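Local structure of YesW protein (Bacillus subtilis, 2ZUX) at residues A215-E220 with S226-L231; F454-D459 with N470-W475; G460-E465 with H536-L541. The protein cleaves the rhamnogalacturonan backbone of plant cell-wall pectin by endo-acting elimination, requiring calcium or manganese and releasing oligosaccharides. All coordinates share one frame; numbering follows the deposited sequence.

Contact 1 (A215-E220 with S226-L231); sequences ADYRNE and SGPEYL. With RAM (alpha-L-rhamnopyranose), chain O.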
# COMPACT_ATOMS: atom_id res chain seq x y z
N ALA A 215 -21.12 -7.44 24.59
CA ALA A 215 -21.80 -8.28 23.60
C ALA A 215 -20.81 -9.23 22.94
O ALA A 215 -19.69 -8.85 22.60
CB ALA A 215 -22.47 -7.40 22.56
N ASP A 216 -21.22 -10.49 22.79
CA ASP A 216 -20.37 -11.51 22.19
C ASP A 216 -21.14 -12.18 21.06
O ASP A 216 -22.04 -12.99 21.31
CB ASP A 216 -19.95 -12.53 23.25
CG ASP A 216 -18.92 -13.53 22.73
OD1 ASP A 216 -18.66 -13.56 21.51
OD2 ASP A 216 -18.36 -14.28 23.57
N TYR A 217 -20.79 -11.83 19.83
CA TYR A 217 -21.48 -12.37 18.66
C TYR A 217 -20.67 -13.44 17.95
O TYR A 217 -20.99 -13.80 16.82
CB TYR A 217 -21.83 -11.24 17.69
CG TYR A 217 -22.87 -10.30 18.25
CD1 TYR A 217 -24.19 -10.69 18.36
CD2 TYR A 217 -22.51 -9.01 18.66
CE1 TYR A 217 -25.15 -9.83 18.88
CE2 TYR A 217 -23.46 -8.15 19.18
CZ TYR A 217 -24.78 -8.56 19.28
OH TYR A 217 -25.73 -7.71 19.80
N ARG A 218 -19.64 -13.97 18.61
CA ARG A 218 -18.91 -15.10 18.05
C ARG A 218 -19.79 -16.34 18.08
O ARG A 218 -20.34 -16.69 19.14
CB ARG A 218 -17.63 -15.38 18.83
CG ARG A 218 -16.58 -14.28 18.74
CD ARG A 218 -15.41 -14.55 19.67
NE ARG A 218 -15.82 -14.47 21.08
CZ ARG A 218 -15.00 -14.65 22.11
NH1 ARG A 218 -13.71 -14.91 21.92
NH2 ARG A 218 -15.48 -14.56 23.35
N ASN A 219 -19.94 -17.00 16.94
CA ASN A 219 -20.64 -18.27 16.92
C ASN A 219 -19.67 -19.40 17.21
O ASN A 219 -18.49 -19.17 17.47
CB ASN A 219 -21.46 -18.46 15.62
CG ASN A 219 -20.62 -18.86 14.43
OD1 ASN A 219 -19.40 -18.94 14.49
ND2 ASN A 219 -21.30 -19.12 13.32
N GLU A 220 -20.16 -20.64 17.20
CA GLU A 220 -19.31 -21.77 17.58
C GLU A 220 -18.23 -22.07 16.54
O GLU A 220 -17.32 -22.84 16.81
CB GLU A 220 -20.16 -23.01 17.85
CG GLU A 220 -20.89 -23.49 16.61
CD GLU A 220 -21.92 -24.56 16.89
OE1 GLU A 220 -22.57 -24.53 17.96
OE2 GLU A 220 -22.09 -25.41 16.01
N SER A 226 -23.38 -12.29 13.09
CA SER A 226 -24.59 -11.63 13.56
C SER A 226 -24.20 -10.42 14.41
O SER A 226 -23.02 -10.26 14.76
CB SER A 226 -25.46 -12.58 14.38
OG SER A 226 -24.73 -13.04 15.49
N GLY A 227 -25.18 -9.60 14.75
CA GLY A 227 -24.94 -8.41 15.57
C GLY A 227 -24.61 -7.19 14.74
O GLY A 227 -24.37 -7.29 13.53
N PRO A 228 -24.62 -6.01 15.38
CA PRO A 228 -24.26 -4.77 14.71
C PRO A 228 -22.85 -4.80 14.13
O PRO A 228 -21.98 -5.51 14.62
CB PRO A 228 -24.33 -3.73 15.83
CG PRO A 228 -25.22 -4.33 16.87
CD PRO A 228 -25.01 -5.80 16.79
N GLU A 229 -22.64 -4.00 13.09
CA GLU A 229 -21.32 -3.79 12.52
C GLU A 229 -21.13 -2.30 12.37
O GLU A 229 -22.06 -1.60 11.96
CB GLU A 229 -21.20 -4.46 11.16
CG GLU A 229 -21.38 -5.97 11.20
CD GLU A 229 -21.30 -6.58 9.82
OE1 GLU A 229 -22.16 -6.25 8.99
OE2 GLU A 229 -20.38 -7.39 9.57
N TYR A 230 -19.94 -1.80 12.67
CA TYR A 230 -19.70 -0.36 12.66
C TYR A 230 -18.54 0.03 11.76
O TYR A 230 -17.68 -0.80 11.42
CB TYR A 230 -19.43 0.17 14.07
CG TYR A 230 -20.42 -0.26 15.13
CD1 TYR A 230 -21.79 -0.07 14.94
CD2 TYR A 230 -19.99 -0.82 16.32
CE1 TYR A 230 -22.71 -0.47 15.91
CE2 TYR A 230 -20.90 -1.21 17.31
CZ TYR A 230 -22.26 -1.04 17.09
OH TYR A 230 -23.16 -1.40 18.05
N LEU A 231 -18.53 1.30 11.37
CA LEU A 231 -17.40 1.94 10.71
C LEU A 231 -16.95 3.07 11.61
O LEU A 231 -17.77 3.92 11.98
CB LEU A 231 -17.83 2.49 9.35
CG LEU A 231 -16.74 3.22 8.55
CD1 LEU A 231 -15.56 2.29 8.23
CD2 LEU A 231 -17.32 3.79 7.27
C1 RAM O . -10.61 -11.10 23.98
C2 RAM O . -11.34 -11.43 25.28
C3 RAM O . -12.19 -12.68 25.11
C4 RAM O . -11.38 -13.83 24.51
C5 RAM O . -10.69 -13.38 23.22
C6 RAM O . -9.80 -14.47 22.63
O1 RAM O . -11.53 -10.63 23.02
O2 RAM O . -10.39 -11.63 26.31
O3 RAM O . -12.73 -13.08 26.35
O4 RAM O . -12.22 -14.95 24.29
O5 RAM O . -9.90 -12.23 23.49
O HOH W 1 -22.36 -15.00 14.82
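Y217 lays one face of its ring on the backbone of G227, whose CA sits 3.5 Å from the centroid of the Y217 ring and 8° off the ring normal, a CH-pi contact. Glycine suits this place twice over: its backbone angles disfavour a CB, and a CB would clash with the ring. Farther along the phenol, P228 crosses the tyrosine side chain at about a right angle and brings its CD to 3.7 Å from Y217 CE2. At the other end, S226 O approaches Y217 CB at 3.3 Å. A water links the two segments, donating to Y217 O and hydrogen-bonded to S226 OG (3.1 Å).

On the far side of the tyrosine, D216 and R218 prepare a sugar-binding group. D216 OD1 accepts from the backbone N of R218, closing an Asx turn, and also from R218 NE, the two donors arriving from opposite faces of the carboxylate. A bend at chi3 (-67°) brings R218 NE and NH2 side-on to D216, with R218 NH2 2.9 Å from D216 OD2; this salt bridge fixes the rotation of the guanidinium and turns R218 NH1 outward to donate to rhamnose O4 over 2.8 Å at 166°. This is a surface loop of the propeller domain contributing R218 to a rhamnose site shared with D150 and K170, probably one of those remote from the active site that may form a carbohydrate-binding region.

Contact 2 (F454-D459 with N470-W475); sequences FGIWWD and NRIDKW. With CA (calcium ion), chain F.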
# COMPACT_ATOMS: atom_id res chain seq x y z
N PHE A 454 6.31 -8.62 -5.36
CA PHE A 454 6.40 -7.17 -5.42
C PHE A 454 7.47 -6.75 -6.43
O PHE A 454 8.43 -7.48 -6.70
CB PHE A 454 6.81 -6.59 -4.05
CG PHE A 454 5.66 -6.31 -3.09
CD1 PHE A 454 4.54 -7.14 -2.99
CD2 PHE A 454 5.75 -5.22 -2.23
CE1 PHE A 454 3.52 -6.86 -2.07
CE2 PHE A 454 4.75 -4.93 -1.32
CZ PHE A 454 3.63 -5.76 -1.24
N GLY A 455 7.30 -5.55 -6.97
CA GLY A 455 8.36 -4.82 -7.65
C GLY A 455 8.74 -3.66 -6.76
O GLY A 455 7.87 -3.09 -6.08
N ILE A 456 10.03 -3.35 -6.73
CA ILE A 456 10.56 -2.27 -5.90
C ILE A 456 11.65 -1.48 -6.64
O ILE A 456 12.52 -2.08 -7.29
CB ILE A 456 11.12 -2.81 -4.56
CG1 ILE A 456 11.53 -1.66 -3.66
CG2 ILE A 456 12.27 -3.81 -4.80
CD1 ILE A 456 11.95 -2.09 -2.27
N TRP A 457 11.62 -0.15 -6.53
CA TRP A 457 12.73 0.67 -7.02
C TRP A 457 13.78 0.75 -5.92
O TRP A 457 13.56 1.43 -4.91
CB TRP A 457 12.27 2.07 -7.45
CG TRP A 457 11.42 2.00 -8.69
CD1 TRP A 457 11.85 1.64 -9.95
CD2 TRP A 457 10.02 2.28 -8.81
NE1 TRP A 457 10.79 1.67 -10.83
CE2 TRP A 457 9.66 2.05 -10.16
CE3 TRP A 457 9.03 2.68 -7.90
CZ2 TRP A 457 8.35 2.23 -10.62
CZ3 TRP A 457 7.72 2.86 -8.36
CH2 TRP A 457 7.40 2.62 -9.71
N TRP A 458 14.89 0.04 -6.11
CA TRP A 458 15.90 -0.11 -5.06
C TRP A 458 17.29 0.38 -5.45
O TRP A 458 17.95 1.06 -4.65
CB TRP A 458 15.98 -1.57 -4.60
CG TRP A 458 16.94 -1.77 -3.48
CD1 TRP A 458 18.16 -2.38 -3.54
CD2 TRP A 458 16.77 -1.34 -2.12
NE1 TRP A 458 18.75 -2.38 -2.30
CE2 TRP A 458 17.92 -1.74 -1.41
CE3 TRP A 458 15.75 -0.68 -1.43
CZ2 TRP A 458 18.08 -1.50 -0.04
CZ3 TRP A 458 15.92 -0.43 -0.07
CH2 TRP A 458 17.07 -0.84 0.61
N ASP A 459 17.76 0.02 -6.64
CA ASP A 459 19.07 0.45 -7.07
C ASP A 459 19.00 1.80 -7.78
O ASP A 459 18.00 2.52 -7.66
CB ASP A 459 19.80 -0.63 -7.89
CG ASP A 459 19.18 -0.87 -9.26
OD1 ASP A 459 18.39 -0.03 -9.75
OD2 ASP A 459 19.52 -1.91 -9.85
N ASN A 470 12.34 -11.86 2.49
CA ASN A 470 13.28 -10.86 2.98
C ASN A 470 14.37 -10.54 1.95
O ASN A 470 15.51 -10.25 2.32
CB ASN A 470 13.89 -11.29 4.32
CG ASN A 470 14.84 -12.47 4.19
OD1 ASN A 470 14.71 -13.29 3.28
ND2 ASN A 470 15.79 -12.57 5.12
N ARG A 471 14.00 -10.59 0.67
CA ARG A 471 14.97 -10.44 -0.41
C ARG A 471 14.59 -9.36 -1.41
O ARG A 471 13.40 -9.19 -1.73
CB ARG A 471 15.14 -11.77 -1.15
CG ARG A 471 15.77 -12.87 -0.32
CD ARG A 471 15.83 -14.21 -1.06
NE ARG A 471 14.52 -14.66 -1.55
CZ ARG A 471 13.67 -15.44 -0.89
NH1 ARG A 471 13.96 -15.88 0.33
NH2 ARG A 471 12.52 -15.77 -1.46
N ILE A 472 15.59 -8.65 -1.91
CA ILE A 472 15.45 -7.82 -3.10
C ILE A 472 16.36 -8.42 -4.18
O ILE A 472 17.55 -8.65 -3.93
CB ILE A 472 15.83 -6.34 -2.84
CG1 ILE A 472 14.90 -5.75 -1.77
CG2 ILE A 472 15.77 -5.53 -4.14
CD1 ILE A 472 15.24 -4.33 -1.36
N ASP A 473 15.78 -8.72 -5.34
CA ASP A 473 16.49 -9.31 -6.46
C ASP A 473 16.48 -8.37 -7.66
O ASP A 473 15.64 -7.47 -7.76
CB ASP A 473 15.84 -10.64 -6.88
CG ASP A 473 15.75 -11.64 -5.74
OD1 ASP A 473 16.71 -11.79 -4.95
OD2 ASP A 473 14.70 -12.31 -5.63
N LYS A 474 17.41 -8.60 -8.59
CA LYS A 474 17.41 -7.88 -9.85
C LYS A 474 17.43 -8.88 -11.00
O LYS A 474 18.15 -9.88 -10.96
CB LYS A 474 18.58 -6.91 -9.97
CG LYS A 474 18.39 -5.88 -11.09
CD LYS A 474 19.54 -4.93 -11.20
CE LYS A 474 19.35 -4.02 -12.39
NZ LYS A 474 18.27 -3.02 -12.18
N TRP A 475 16.63 -8.59 -12.02
CA TRP A 475 16.55 -9.42 -13.21
C TRP A 475 17.68 -9.09 -14.18
O TRP A 475 17.83 -7.95 -14.62
CB TRP A 475 15.20 -9.18 -13.88
CG TRP A 475 14.92 -9.94 -15.15
CD1 TRP A 475 14.76 -9.39 -16.40
CD2 TRP A 475 14.73 -11.36 -15.31
NE1 TRP A 475 14.47 -10.37 -17.31
CE2 TRP A 475 14.45 -11.59 -16.68
CE3 TRP A 475 14.77 -12.45 -14.44
CZ2 TRP A 475 14.21 -12.87 -17.19
CZ3 TRP A 475 14.52 -13.73 -14.95
CH2 TRP A 475 14.24 -13.92 -16.32
CA CA F . 16.27 0.17 -10.54
O HOH W 2 15.55 1.79 -8.84
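I472 sets its CD1 methyl over the indole of W458, the two side chains crossing at about a right angle. The methyl lies over one face, 3.7 Å from the centroid of the W458 five-membered ring and 20° off its normal, a CH-pi contact whose closest pair is I472 CD1 with W458 CD2 at 3.4 Å. The isoleucine reaches this far because CD1 lies anti to CA about the CB-CG1 bond (chi2 176°). Its other branch, CG2, sits between the CB end of W458 and I456, meeting I456 CG2 at 4.0 Å. A beta-branched residue is apt here, since its two arms together fill the corner between the tryptophan and I456, with CD1 making the face contact.

The two isoleucines belong to strands 454-456 and 471-476, which are not paired with each other: strand 465-468 runs between them in a four-stranded antiparallel sheet, a blade of the beta-propeller, and the side chains meet across it.

Beyond W458 the contact becomes ionic. The carboxylate of D459 is split between two positive partners, D459 OD1 binding calcium at 2.3 Å and D459 OD2 accepting from K474 NZ at 2.9 Å through its syn lone pair. K474 comes in crosswise to the aspartate, running fully extended to CE and then bending at its last torsion (chi4 72°) to deliver the ammonium. That group also donates to E465 OE2 and forms a salt bridge with D461 OD2, so one lysine gathers three acidic residues of the calcium site and would be expected to offset part of their negative charge. A water ligand of the metal donates to D459 O at 2.8 Å.

Contact 3 (G460-E465 with H536-L541); sequences GDLLRE and HRLYTL. With CA (calcium ion), chain F.
Two irregular loops meet where G460 and H536 bring their CA atoms to 7.4 Å. Over the imidazole of H536 lies the side chain of L462, crossing it obliquely: L462 CG sits 3.7 Å from the centroid of the H536 ring, 13° off the normal, and the methyls spread from there, CD1 to H536 CE1 and CD2 near H536 CG. That second methyl, L462 CD2, also reaches L538 CD1 at 4.1 Å, so a branched aliphatic residue serves two neighbours. In the ring plane, at the edge, G460 O stands 3.4 Å from H536 CD2, while a water accepts from L462 N and is also hydrogen-bonded to H536 NE2. Replacing H536 with an alanine would probably leave L462 without the flat surface it rests on and the water without its ring partner.

Behind L462 the loop wraps calcium. D461 binds through both O and OD1, L463 through its carbonyl O at 2.3 Å, and E465 through both carboxylate oxygens, which a bend at chi2 (65°) folds back to the metal; D459 OD1 and a water complete seven ligands.

Residues 460-465 lead from strand 454-456 into strand 465-468 of a propeller blade. The partner loop joins strand 524-528 to helix 547-553, and through R537, Y539 and T540 it is hydrogen-bonded to V35, E31 and F27 in the N-terminal beta-sheet region.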
# COMPACT_ATOMS: atom_id res chain seq x y z
N GLY A 460 20.06 2.17 -8.49
CA GLY A 460 20.13 3.49 -9.08
C GLY A 460 19.52 3.65 -10.46
O GLY A 460 19.37 4.77 -10.93
N ASP A 461 19.16 2.54 -11.11
CA ASP A 461 18.62 2.64 -12.46
C ASP A 461 17.09 2.72 -12.46
O ASP A 461 16.43 2.45 -11.45
CB ASP A 461 19.17 1.55 -13.39
CG ASP A 461 18.54 0.17 -13.17
OD1 ASP A 461 17.42 0.06 -12.59
OD2 ASP A 461 19.15 -0.81 -13.62
N LEU A 462 16.53 3.11 -13.60
CA LEU A 462 15.10 3.33 -13.74
C LEU A 462 14.30 2.05 -13.93
O LEU A 462 13.07 2.08 -13.88
CB LEU A 462 14.82 4.33 -14.86
CG LEU A 462 15.36 5.76 -14.65
CD1 LEU A 462 15.20 6.57 -15.93
CD2 LEU A 462 14.64 6.45 -13.49
N LEU A 463 14.98 0.92 -14.12
CA LEU A 463 14.31 -0.38 -14.12
C LEU A 463 13.83 -0.68 -12.70
O LEU A 463 14.36 -0.11 -11.73
CB LEU A 463 15.24 -1.49 -14.62
CG LEU A 463 15.78 -1.32 -16.04
CD1 LEU A 463 16.74 -2.45 -16.35
CD2 LEU A 463 14.65 -1.30 -17.07
N ARG A 464 12.84 -1.55 -12.57
CA ARG A 464 12.34 -1.91 -11.25
C ARG A 464 12.88 -3.26 -10.84
O ARG A 464 12.92 -4.21 -11.64
CB ARG A 464 10.81 -1.87 -11.21
CG ARG A 464 10.26 -1.63 -9.82
CD ARG A 464 8.79 -1.30 -9.82
NE ARG A 464 8.36 -0.79 -8.52
CZ ARG A 464 7.09 -0.64 -8.15
NH1 ARG A 464 6.11 -0.97 -8.98
NH2 ARG A 464 6.80 -0.15 -6.94
N GLU A 465 13.30 -3.35 -9.58
CA GLU A 465 13.80 -4.58 -9.00
C GLU A 465 12.63 -5.40 -8.43
O GLU A 465 11.48 -4.98 -8.54
CB GLU A 465 14.87 -4.26 -7.95
CG GLU A 465 16.19 -3.70 -8.53
CD GLU A 465 16.05 -2.34 -9.22
OE1 GLU A 465 15.83 -1.33 -8.53
OE2 GLU A 465 16.18 -2.28 -10.48
N HIS A 536 19.54 9.88 -10.95
CA HIS A 536 18.17 10.34 -11.22
C HIS A 536 17.50 10.98 -10.03
O HIS A 536 17.59 10.49 -8.90
CB HIS A 536 17.30 9.18 -11.69
CG HIS A 536 17.83 8.49 -12.90
ND1 HIS A 536 17.80 9.05 -14.15
CD2 HIS A 536 18.43 7.28 -13.04
CE1 HIS A 536 18.34 8.22 -15.02
NE2 HIS A 536 18.74 7.14 -14.37
N ARG A 537 16.82 12.08 -10.32
CA ARG A 537 15.97 12.75 -9.37
C ARG A 537 14.52 12.61 -9.82
O ARG A 537 14.18 12.91 -10.97
CB ARG A 537 16.34 14.23 -9.31
CG ARG A 537 15.48 15.03 -8.37
CD ARG A 537 16.06 16.41 -8.17
NE ARG A 537 15.65 17.37 -9.19
CZ ARG A 537 15.95 18.67 -9.13
NH1 ARG A 537 16.69 19.13 -8.13
NH2 ARG A 537 15.53 19.50 -10.08
N LEU A 538 13.65 12.16 -8.92
CA LEU A 538 12.22 12.13 -9.20
C LEU A 538 11.48 12.65 -7.99
O LEU A 538 11.98 12.54 -6.87
CB LEU A 538 11.75 10.71 -9.53
CG LEU A 538 12.14 10.16 -10.90
CD1 LEU A 538 13.43 9.38 -10.85
CD2 LEU A 538 11.02 9.30 -11.45
N TYR A 539 10.31 13.23 -8.21
CA TYR A 539 9.47 13.67 -7.10
C TYR A 539 9.21 12.52 -6.15
O TYR A 539 9.02 11.38 -6.58
CB TYR A 539 8.14 14.23 -7.60
CG TYR A 539 8.30 15.57 -8.27
CD1 TYR A 539 8.58 16.70 -7.52
CD2 TYR A 539 8.19 15.70 -9.66
CE1 TYR A 539 8.74 17.93 -8.12
CE2 TYR A 539 8.35 16.94 -10.27
CZ TYR A 539 8.62 18.05 -9.49
OH TYR A 539 8.79 19.29 -10.08
N THR A 540 9.19 12.81 -4.85
CA THR A 540 8.87 11.78 -3.88
C THR A 540 7.61 11.04 -4.31
O THR A 540 6.62 11.65 -4.75
CB THR A 540 8.76 12.33 -2.44
OG1 THR A 540 8.46 11.23 -1.56
CG2 THR A 540 7.67 13.38 -2.30
N LEU A 541 7.65 9.72 -4.23
CA LEU A 541 6.56 8.92 -4.78
C LEU A 541 5.25 9.12 -4.03
O LEU A 541 4.17 8.92 -4.58
CB LEU A 541 6.95 7.44 -4.85
CG LEU A 541 8.26 7.13 -5.58
CD1 LEU A 541 8.48 5.62 -5.64
CD2 LEU A 541 8.29 7.75 -6.99
CA CA F . 16.27 0.17 -10.54
O HOH W 3 18.70 4.14 -15.64
O HOH W 2 15.55 1.79 -8.84

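Overall arrangement
Contact 2 is buried, contact 3 partly so, and contact 1 lies on the surface across the chain's centre, its centre about 42 Å from that of contact 2. Contacts 2 and 3 share the blade of strands 454-456, 465-468 and 471-476, a calcium ion and a water ligand; contact 3 adds the loop before helix 547-553. Contact 1 belongs to the loop leading into strand 230-235. Interior chemistry marks contact 2: hydrocarbon on indole beside a calcium site whose acidic charge K474 would be expected to offset in part. Contact 3 lies nearer the surface, with a water beside its histidine. Contact 1 also stacks CH on a ring, but its arginine, held by an aspartate, faces a sugar rather than a metal.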